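Thiosulfate sulfurtransferase/rhodanese-like domain-containing protein 1 (Homo sapiens, PDB 6BEV) transfers sulfane sulfur from thiosulfate to glutathione, making S-sulfanylglutathione, a central intermediate of hydrogen sulfide metabolism. Local coordinates at residues Phe98-Gly102 / Ala124-Arg128; Leu29-Arg33 / Glu129-Glu134; Leu43-Arg49 / Leu61-Glu67. All blocks are in the same frame, centred on the assembly; numbering follows the deposited sequence. Where two conformers were deposited one is given.

From the N terminus, the chain first enters helix 29-38. Contact 2 joins its first turns to helix 126-133 and so closes a loop over most of the chain. Contacts 3 and 1 both lie within that loop and follow one another without crossing. Contact 3 closes first: it joins strand 42-45 to strand 61-62 across a short connection that holds helix 49-53. Contact 1 follows and ties the loop after strand 95-98, with Cys99, to the start of helix 126-133. Contacts 1 and 2 share that helix. Contacts 1 and 3 meet through backbone bonds from Phe98 to Phe44 and Val46, and through Tyr127 packing on Arg47.

Contact 1: residues Phe98-Gly102 / Ala124-Arg128; sequences FCQMG and AGAYR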
loop_
_atom_site.group_PDB
_atom_site.type_symbol
_atom_site.label_atom_id
_atom_site.label_comp_id
_atom_site.label_asym_id
_atom_site.label_seq_id
_atom_site.Cartn_x
_atom_site.Cartn_y
_atom_site.Cartn_z
ATOM N N PHE A 98 2.940 -0.636 2.583
ATOM C CA PHE A 98 4.292 -0.668 3.127
ATOM C C PHE A 98 4.590 0.602 3.916
ATOM O O PHE A 98 4.060 1.676 3.633
ATOM C CB PHE A 98 5.346 -0.837 2.013
ATOM C CG PHE A 98 5.467 0.352 1.099
ATOM C CD1 PHE A 98 6.407 1.362 1.315
ATOM C CD2 PHE A 98 4.626 0.476 0.011
ATOM C CE1 PHE A 98 6.465 2.465 0.464
ATOM C CE2 PHE A 98 4.693 1.581 -0.841
ATOM C CZ PHE A 98 5.612 2.568 -0.617
ATOM N N CYS A 99 5.533 0.478 4.853
ATOM C CA CYS A 99 6.168 1.640 5.477
ATOM C C CYS A 99 7.678 1.536 5.240
ATOM O O CYS A 99 8.086 0.949 4.236
ATOM C CB CYS A 99 5.786 1.770 6.952
ATOM S SG CYS A 99 6.360 0.401 7.975
ATOM N N GLN A 100 8.533 2.100 6.104
ATOM C CA GLN A 100 9.980 1.994 5.874
ATOM C C GLN A 100 10.608 0.765 6.525
ATOM O O GLN A 100 11.708 0.383 6.129
ATOM C CB GLN A 100 10.748 3.276 6.264
ATOM C CG GLN A 100 11.201 3.420 7.728
ATOM C CD GLN A 100 10.061 3.729 8.693
ATOM O OE1 GLN A 100 8.916 3.282 8.527
ATOM N NE2 GLN A 100 10.368 4.514 9.715
ATOM N N MET A 101 9.927 0.132 7.490
ATOM C CA MET A 101 10.521 -0.994 8.208
ATOM C C MET A 101 9.547 -2.117 8.555
ATOM O O MET A 101 9.979 -3.114 9.151
ATOM C CB MET A 101 11.299 -0.511 9.455
ATOM C CG MET A 101 10.515 0.352 10.430
ATOM S SD MET A 101 9.301 -0.548 11.406
ATOM C CE MET A 101 10.350 -1.643 12.351
ATOM N N GLY A 102 8.278 -2.025 8.152
ATOM C CA GLY A 102 7.335 -3.130 8.205
ATOM C C GLY A 102 6.151 -2.919 9.132
ATOM O O GLY A 102 5.064 -3.435 8.859
ATOM N N ALA A 124 6.692 -6.646 3.621
ATOM C CA ALA A 124 7.368 -6.633 4.921
ATOM C C ALA A 124 8.803 -6.127 4.833
ATOM O O ALA A 124 9.287 -5.481 5.770
ATOM C CB ALA A 124 7.323 -8.025 5.544
ATOM N N GLY A 125 9.500 -6.399 3.729
ATOM C CA GLY A 125 10.848 -5.861 3.579
ATOM C C GLY A 125 10.860 -4.345 3.622
ATOM O O GLY A 125 11.798 -3.724 4.132
ATOM N N ALA A 126 9.818 -3.730 3.069
ATOM C CA ALA A 126 9.528 -2.308 3.258
ATOM C C ALA A 126 10.486 -1.375 2.511
ATOM O O ALA A 126 11.352 -1.823 1.752
ATOM C CB ALA A 126 9.441 -1.979 4.755
ATOM N N TYR A 127 10.321 -0.057 2.701
ATOM C CA TYR A 127 11.063 0.902 1.881
ATOM C C TYR A 127 12.573 0.808 2.092
ATOM O O TYR A 127 13.339 0.989 1.143
ATOM C CB TYR A 127 10.520 2.310 2.142
ATOM C CG TYR A 127 11.098 3.446 1.330
ATOM C CD1 TYR A 127 11.088 3.448 -0.065
ATOM C CD2 TYR A 127 11.605 4.566 1.978
ATOM C CE1 TYR A 127 11.608 4.529 -0.781
ATOM C CE2 TYR A 127 12.104 5.637 1.276
ATOM C CZ TYR A 127 12.096 5.625 -0.102
ATOM O OH TYR A 127 12.615 6.704 -0.781
ATOM N N ARG A 128 13.035 0.525 3.310
ATOM C CA ARG A 128 14.484 0.410 3.471
ATOM C C ARG A 128 15.046 -0.745 2.650
ATOM O O ARG A 128 16.115 -0.613 2.057
ATOM C CB ARG A 128 14.894 0.293 4.934
ATOM C CG ARG A 128 14.785 1.573 5.727
ATOM C CD ARG A 128 15.081 1.296 7.184
ATOM N NE ARG A 128 14.777 2.429 8.047
ATOM C CZ ARG A 128 14.514 2.317 9.342
ATOM N NH1 ARG A 128 14.486 1.120 9.922
ATOM N NH2 ARG A 128 14.240 3.401 10.054
#
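Tyr127 N donates a hydrogen bond to Cys99 O at 2.9 Å, and Arg128 N donates one to Gln100 O at 3.1 Å. These two bonds join the catalytic loop to the start of helix 126-133. Successive carbonyls of the loop thus meet successive N-H groups in the first turn of the helix.

The Ala126 methyl packs against the loop backbone. Its CB lies 3.3 Å from Cys99 O and also meets the backbone of Gln100, Met101 and Gly102. Tyr127 also touches Cys99 O through its CB, while its ring leads away from the loop and packs on Arg47. The ring of Phe98 approaches obliquely, its CD1 4.3 Å from Tyr127 CB.

Arg128 runs alongside Gln100, and both side chains point the same way. The CG of Gln100 sits over one face of the guanidinium, toward its rim, at 3.7 Å from Arg128 NE. The amide plane is turned 74° from the guanidinium plane. Gln100 OE1 bonds Arg104 instead. Met101 CB touches Arg128 NH1 at 3.6 Å, after which its chain bends away.

Cys99 is the active-site residue that carries the persulfide intermediate. The SG sits between the backbone N and the carbonyl carbon (chi1 64°) and turns in over the loop that follows. There Gly102 N makes a weak hydrogen bond to Cys99 SG at 3.1 Å, and Met101 N a longer weak one. This is the cradle-like active-site loop of rhodaneses, with Gly102 as N-cap of helix 103-114. Backbone N-H groups of the loop are thus directed at the sulfur, while helix 126-133 holds the loop through the carbonyls of Cys99 and Gln100.

Contact 2: residues Leu29-Arg33 / Glu129-Glu134; sequences LPELR and EWLEKE
Leu29 and Trp130 form the tight part of this contact. Leu29 CD1 lies 3.4 Å from Trp130 CE3 and equally near CZ3, approaching the ring obliquely. The two side chains cross at about a right angle. Trp130 CG is anti to its backbone N (chi1 -176°), which carries the six-membered ring toward helix 29-38. Leu32 CD2 adds a more distant touch at 4.1 Å from Trp130 CZ3. The other Leu29 methyl, CD2, meets Lys133 CB at 3.6 Å and also lies over the centre of one face of the Arg33 guanidinium.

The contact packs the first helix of the chain against its last, in the rhodanese fold. The axes of helix segments 29-33 and 129-133 come within 12.2 Å and cross at -83°. Tyr123 packs on Leu29 and Leu32.

The side at Arg33 is polar and watery. Arg33 NH2 donates to Lys133 O at 2.9 Å. Lys133 O lies near the guanidinium plane, but NH2 stands above the carbonyl plane and the bond is bent (131°). One water links NH2 to Trp130 O and sits over a face of the indole. Another joins Arg33 NH1 to Lys133 O. At the other end of the contact, a water bridges Leu29 N and Glu129 OE1, which also bonds Tyr123 OH.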
loop_
_atom_site.group_PDB
_atom_site.type_symbol
_atom_site.label_atom_id
_atom_site.label_comp_id
_atom_site.label_asym_id
_atom_site.label_seq_id
_atom_site.Cartn_x
_atom_site.Cartn_y
_atom_site.Cartn_z
ATOM N N LEU A 29 9.843 -9.085 -2.173
ATOM C CA LEU A 29 10.301 -8.158 -3.198
ATOM C C LEU A 29 10.316 -8.784 -4.582
ATOM O O LEU A 29 9.875 -8.121 -5.532
ATOM C CB LEU A 29 11.659 -7.565 -2.820
ATOM C CG LEU A 29 12.230 -6.544 -3.807
ATOM C CD1 LEU A 29 11.299 -5.367 -3.986
ATOM C CD2 LEU A 29 13.583 -6.065 -3.312
ATOM N N PRO A 30 10.808 -10.007 -4.787
ATOM C CA PRO A 30 10.765 -10.541 -6.156
ATOM C C PRO A 30 9.354 -10.637 -6.707
ATOM O O PRO A 30 9.125 -10.301 -7.875
ATOM C CB PRO A 30 11.464 -11.901 -6.025
ATOM C CG PRO A 30 12.352 -11.764 -4.837
ATOM C CD PRO A 30 11.597 -10.873 -3.889
ATOM N N GLU A 31 8.393 -11.082 -5.901
ATOM C CA GLU A 31 7.022 -11.150 -6.392
ATOM C C GLU A 31 6.490 -9.757 -6.661
ATOM O O GLU A 31 5.839 -9.525 -7.686
ATOM C CB GLU A 31 6.117 -11.885 -5.406
ATOM C CG GLU A 31 4.730 -12.081 -6.006
ATOM C CD GLU A 31 3.685 -12.678 -5.078
ATOM O OE1 GLU A 31 3.991 -13.050 -3.925
ATOM O OE2 GLU A 31 2.516 -12.738 -5.514
ATOM N N LEU A 32 6.747 -8.824 -5.750
ATOM C CA LEU A 32 6.269 -7.462 -5.936
ATOM C C LEU A 32 6.806 -6.861 -7.229
ATOM O O LEU A 32 6.059 -6.222 -7.978
ATOM C CB LEU A 32 6.678 -6.609 -4.745
ATOM C CG LEU A 32 6.294 -5.124 -4.792
ATOM C CD1 LEU A 32 4.789 -4.961 -4.989
ATOM C CD2 LEU A 32 6.768 -4.405 -3.544
ATOM N N ARG A 33 8.096 -7.053 -7.516
ATOM C CA ARG A 33 8.659 -6.482 -8.738
ATOM C C ARG A 33 7.951 -7.025 -9.969
ATOM O O ARG A 33 7.680 -6.280 -10.915
ATOM C CB ARG A 33 10.158 -6.746 -8.800
ATOM C CG ARG A 33 10.966 -5.861 -7.869
ATOM C CD ARG A 33 12.370 -6.373 -7.749
ATOM N NE ARG A 33 13.281 -5.413 -7.129
ATOM C CZ ARG A 33 14.507 -5.720 -6.729
ATOM N NH1 ARG A 33 14.923 -6.970 -6.819
ATOM N NH2 ARG A 33 15.295 -4.795 -6.203
ATOM N N GLU A 129 14.333 -1.885 2.582
ATOM C CA GLU A 129 14.795 -2.970 1.717
ATOM C C GLU A 129 14.712 -2.566 0.264
ATOM O O GLU A 129 15.630 -2.858 -0.511
ATOM C CB GLU A 129 14.010 -4.263 1.923
ATOM C CG GLU A 129 14.461 -5.379 0.946
ATOM C CD GLU A 129 13.689 -6.665 1.126
ATOM O OE1 GLU A 129 12.553 -6.770 0.600
ATOM O OE2 GLU A 129 14.214 -7.576 1.801
ATOM N N TRP A 130 13.627 -1.894 -0.123
ATOM C CA TRP A 130 13.515 -1.412 -1.487
ATOM C C TRP A 130 14.763 -0.621 -1.872
ATOM O O TRP A 130 15.330 -0.797 -2.952
ATOM C CB TRP A 130 12.264 -0.542 -1.594
ATOM C CG TRP A 130 12.036 -0.093 -2.960
ATOM C CD1 TRP A 130 12.483 1.069 -3.545
ATOM C CD2 TRP A 130 11.338 -0.804 -3.961
ATOM N NE1 TRP A 130 12.095 1.108 -4.853
ATOM C CE2 TRP A 130 11.397 -0.033 -5.139
ATOM C CE3 TRP A 130 10.644 -2.019 -3.977
ATOM C CZ2 TRP A 130 10.766 -0.424 -6.314
ATOM C CZ3 TRP A 130 10.030 -2.414 -5.161
ATOM C CH2 TRP A 130 10.101 -1.618 -6.312
ATOM N N LEU A 131 15.180 0.289 -0.994
ATOM C CA LEU A 131 16.346 1.119 -1.270
ATOM C C LEU A 131 17.635 0.305 -1.286
ATOM O O LEU A 131 18.554 0.616 -2.051
ATOM C CB LEU A 131 16.455 2.216 -0.212
ATOM C CG LEU A 131 15.382 3.304 -0.255
ATOM C CD1 LEU A 131 15.485 4.133 1.004
ATOM C CD2 LEU A 131 15.519 4.175 -1.493
ATOM N N GLU A 132 17.709 -0.723 -0.432
ATOM C CA GLU A 132 18.888 -1.574 -0.295
ATOM C C GLU A 132 19.093 -2.457 -1.516
ATOM O O GLU A 132 20.236 -2.756 -1.886
ATOM C CB GLU A 132 18.674 -2.458 0.932
ATOM C CG GLU A 132 19.743 -3.497 1.202
ATOM C CD GLU A 132 19.242 -4.592 2.132
ATOM O OE1 GLU A 132 20.067 -5.435 2.536
ATOM O OE2 GLU A 132 18.030 -4.617 2.446
ATOM N N LYS A 133 18.003 -2.922 -2.120
ATOM C CA LYS A 133 18.060 -3.852 -3.238
ATOM C C LYS A 133 17.889 -3.168 -4.589
ATOM O O LYS A 133 17.931 -3.847 -5.621
ATOM C CB LYS A 133 16.984 -4.927 -3.074
ATOM C CG LYS A 133 17.003 -5.668 -1.748
ATOM C CD LYS A 133 18.073 -6.728 -1.655
ATOM C CE LYS A 133 17.775 -7.637 -0.463
ATOM N NZ LYS A 133 18.703 -8.786 -0.363
ATOM N N GLU A 134 17.695 -1.854 -4.603
ATOM C CA GLU A 134 17.636 -1.114 -5.854
ATOM C C GLU A 134 18.996 -1.167 -6.536
ATOM O O GLU A 134 20.041 -1.067 -5.885
ATOM C CB GLU A 134 17.252 0.339 -5.570
ATOM C CG GLU A 134 16.345 0.962 -6.614
ATOM C CD GLU A 134 15.965 2.397 -6.285
ATOM O OE1 GLU A 134 16.048 2.788 -5.100
ATOM O OE2 GLU A 134 15.584 3.138 -7.215
HETATM O O HOH W 1 11.621 -9.235 0.038
HETATM O O HOH W 2 14.225 -2.593 -4.966
HETATM O O HOH W 3 18.126 -6.241 -6.826
#

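Contact 3: residues Leu43-Arg49 / Leu61-Glu67; sequences LFDVRSR and LNIPVSE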
loop_
_atom_site.group_PDB
_atom_site.type_symbol
_atom_site.label_atom_id
_atom_site.label_comp_id
_atom_site.label_asym_id
_atom_site.label_seq_id
_atom_site.Cartn_x
_atom_site.Cartn_y
_atom_site.Cartn_z
ATOM N N LEU A 43 0.287 -0.020 -5.070
ATOM C CA LEU A 43 1.127 0.258 -3.920
ATOM C C LEU A 43 0.524 1.378 -3.090
ATOM O O LEU A 43 0.118 2.413 -3.631
ATOM C CB LEU A 43 2.513 0.722 -4.380
ATOM C CG LEU A 43 3.456 -0.347 -4.917
ATOM C CD1 LEU A 43 4.591 0.293 -5.713
ATOM C CD2 LEU A 43 3.994 -1.156 -3.771
ATOM N N PHE A 44 0.581 1.214 -1.772
ATOM C CA PHE A 44 0.127 2.215 -0.805
ATOM C C PHE A 44 1.228 2.420 0.228
ATOM O O PHE A 44 1.535 1.504 0.999
ATOM C CB PHE A 44 -1.160 1.767 -0.118
ATOM C CG PHE A 44 -2.281 1.495 -1.074
ATOM C CD1 PHE A 44 -3.154 2.498 -1.439
ATOM C CD2 PHE A 44 -2.458 0.243 -1.626
ATOM C CE1 PHE A 44 -4.177 2.252 -2.346
ATOM C CE2 PHE A 44 -3.464 -0.003 -2.538
ATOM C CZ PHE A 44 -4.334 0.996 -2.881
ATOM N N ASP A 45 1.802 3.624 0.240
ATOM C CA ASP A 45 2.798 4.036 1.229
ATOM C C ASP A 45 2.017 4.559 2.427
ATOM O O ASP A 45 1.308 5.566 2.317
ATOM C CB ASP A 45 3.664 5.140 0.619
ATOM C CG ASP A 45 4.849 5.540 1.497
ATOM O OD1 ASP A 45 4.793 5.387 2.733
ATOM O OD2 ASP A 45 5.836 6.035 0.922
ATOM N N VAL A 46 2.092 3.850 3.553
ATOM C CA VAL A 46 1.298 4.202 4.725
ATOM C C VAL A 46 2.093 5.005 5.747
ATOM O O VAL A 46 1.648 5.167 6.890
ATOM C CB VAL A 46 0.602 2.981 5.343
ATOM C CG1 VAL A 46 -0.272 2.305 4.303
ATOM C CG2 VAL A 46 1.596 2.011 5.960
ATOM N N ARG A 47 3.254 5.525 5.357
ATOM C CA ARG A 47 3.980 6.456 6.200
ATOM C C ARG A 47 3.289 7.823 6.195
ATOM O O ARG A 47 2.304 8.053 5.496
ATOM C CB ARG A 47 5.410 6.573 5.699
ATOM C CG ARG A 47 6.168 5.249 5.755
ATOM C CD ARG A 47 7.574 5.385 5.234
ATOM N NE ARG A 47 7.544 5.772 3.833
ATOM C CZ ARG A 47 8.509 6.415 3.201
ATOM N NH1 ARG A 47 9.650 6.719 3.821
ATOM N NH2 ARG A 47 8.328 6.727 1.932
ATOM N N SER A 48 3.795 8.734 7.019
ATOM C CA SER A 48 3.248 10.081 7.056
ATOM C C SER A 48 3.483 10.790 5.723
ATOM O O SER A 48 4.373 10.425 4.944
ATOM C CB SER A 48 3.895 10.888 8.184
ATOM O OG SER A 48 5.254 11.172 7.902
ATOM N N ARG A 49 2.699 11.846 5.495
ATOM C CA ARG A 49 2.846 12.640 4.283
ATOM C C ARG A 49 4.264 13.202 4.116
ATOM O O ARG A 49 4.796 13.226 3.002
ATOM C CB ARG A 49 1.779 13.734 4.253
ATOM C CG ARG A 49 0.399 13.151 3.937
ATOM C CD ARG A 49 -0.764 14.060 4.317
ATOM N NE ARG A 49 -2.048 13.439 3.967
ATOM C CZ ARG A 49 -2.635 13.531 2.779
ATOM N NH1 ARG A 49 -2.134 14.299 1.823
ATOM N NH2 ARG A 49 -3.772 12.873 2.553
ATOM N N LEU A 61 0.819 5.254 -3.835
ATOM C CA LEU A 61 -0.106 6.266 -3.343
ATOM C C LEU A 61 0.070 6.403 -1.837
ATOM O O LEU A 61 0.040 5.401 -1.122
ATOM C CB LEU A 61 -1.537 5.823 -3.640
ATOM C CG LEU A 61 -2.615 6.769 -3.137
ATOM C CD1 LEU A 61 -2.525 8.115 -3.827
ATOM C CD2 LEU A 61 -3.982 6.149 -3.337
ATOM N N ASN A 62 0.232 7.629 -1.346
ATOM C CA ASN A 62 0.418 7.845 0.086
ATOM C C ASN A 62 -0.939 7.943 0.780
ATOM O O ASN A 62 -1.690 8.906 0.576
ATOM C CB ASN A 62 1.238 9.110 0.292
ATOM C CG ASN A 62 1.502 9.451 1.756
ATOM O OD1 ASN A 62 1.573 10.620 2.103
ATOM N ND2 ASN A 62 1.661 8.450 2.603
ATOM N N ILE A 63 -1.243 6.941 1.601
ATOM C CA ILE A 63 -2.362 6.991 2.538
ATOM C C ILE A 63 -1.774 6.678 3.899
ATOM O O ILE A 63 -1.590 5.495 4.244
ATOM C CB ILE A 63 -3.501 6.011 2.224
ATOM C CG1 ILE A 63 -3.978 6.168 0.786
ATOM C CG2 ILE A 63 -4.628 6.254 3.213
ATOM C CD1 ILE A 63 -5.079 5.201 0.390
ATOM N N PRO A 64 -1.424 7.690 4.686
ATOM C CA PRO A 64 -0.870 7.418 6.017
ATOM C C PRO A 64 -1.769 6.456 6.783
ATOM O O PRO A 64 -3.001 6.503 6.684
ATOM C CB PRO A 64 -0.847 8.803 6.670
ATOM C CG PRO A 64 -0.668 9.750 5.522
ATOM C CD PRO A 64 -1.486 9.137 4.402
ATOM N N VAL A 65 -1.141 5.592 7.583
ATOM C CA VAL A 65 -1.926 4.580 8.277
ATOM C C VAL A 65 -3.009 5.216 9.149
ATOM O O VAL A 65 -4.100 4.661 9.283
ATOM C CB VAL A 65 -1.011 3.599 9.038
ATOM C CG1 VAL A 65 -0.282 4.283 10.193
ATOM C CG2 VAL A 65 -1.809 2.375 9.492
ATOM N N SER A 66 -2.750 6.397 9.715
ATOM C CA SER A 66 -3.749 7.080 10.531
ATOM C C SER A 66 -4.946 7.577 9.726
ATOM O O SER A 66 -5.986 7.890 10.317
ATOM C CB SER A 66 -3.117 8.269 11.247
ATOM O OG SER A 66 -2.556 9.176 10.311
ATOM N N GLU A 67 -4.816 7.681 8.403
ATOM C CA GLU A 67 -5.907 8.046 7.505
ATOM C C GLU A 67 -6.584 6.846 6.861
ATOM O O GLU A 67 -7.631 7.015 6.235
ATOM C CB GLU A 67 -5.397 8.933 6.361
ATOM C CG GLU A 67 -4.821 10.262 6.797
ATOM C CD GLU A 67 -4.241 11.079 5.648
ATOM O OE1 GLU A 67 -4.681 10.922 4.480
ATOM O OE2 GLU A 67 -3.330 11.888 5.921
#
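Asn62 bridges two carbonyls of the facing segment with one nitrogen. Its ND2 donates to Asp45 O at 2.9 Å and to Arg47 O at 3.0 Å, both close to the amide plane. The side chain reaches them with CG anti to the backbone N (chi1 180°). Asp45 O also accepts from Ile63 N, which comes from the opposite face of the carbonyl.

Arg49 grips Glu67 side-on in a salt bridge. NE meets OE2 at 2.8 Å and NH2 meets OE1 at 2.9 Å, each on a syn lone pair, and the two flat groups lie only 14° apart. Glu67 OE1 also bonds Tyr83 OH.

The backbones pair as parallel strands, Phe44 with Leu61 and Asp45 with Asn62, in the beta-alpha-beta unit built from strand 42-45, helix 49-53 and strand 61-62. Strand 61-62 forms one edge of the rhodanese sheet. Beyond the strands Val65 N bonds Val46 O, one more backbone link.

On the Phe44 and Leu61 face, Phe44 CD1 touches Ile63 CD1 at 3.8 Å. Helix 76-83 packs outside through Phe79 and Tyr83. On the Asp45 face, an Asx turn brings Arg47 N to Asp45 OD1. Arg47 NE and NH2 then take one carboxylate oxygen each in a salt bridge, and Asp45 OD2 also bonds Thr56 OG1. The Arg47 side chain passes about 4 Å (nearest atoms) from that of Cys99.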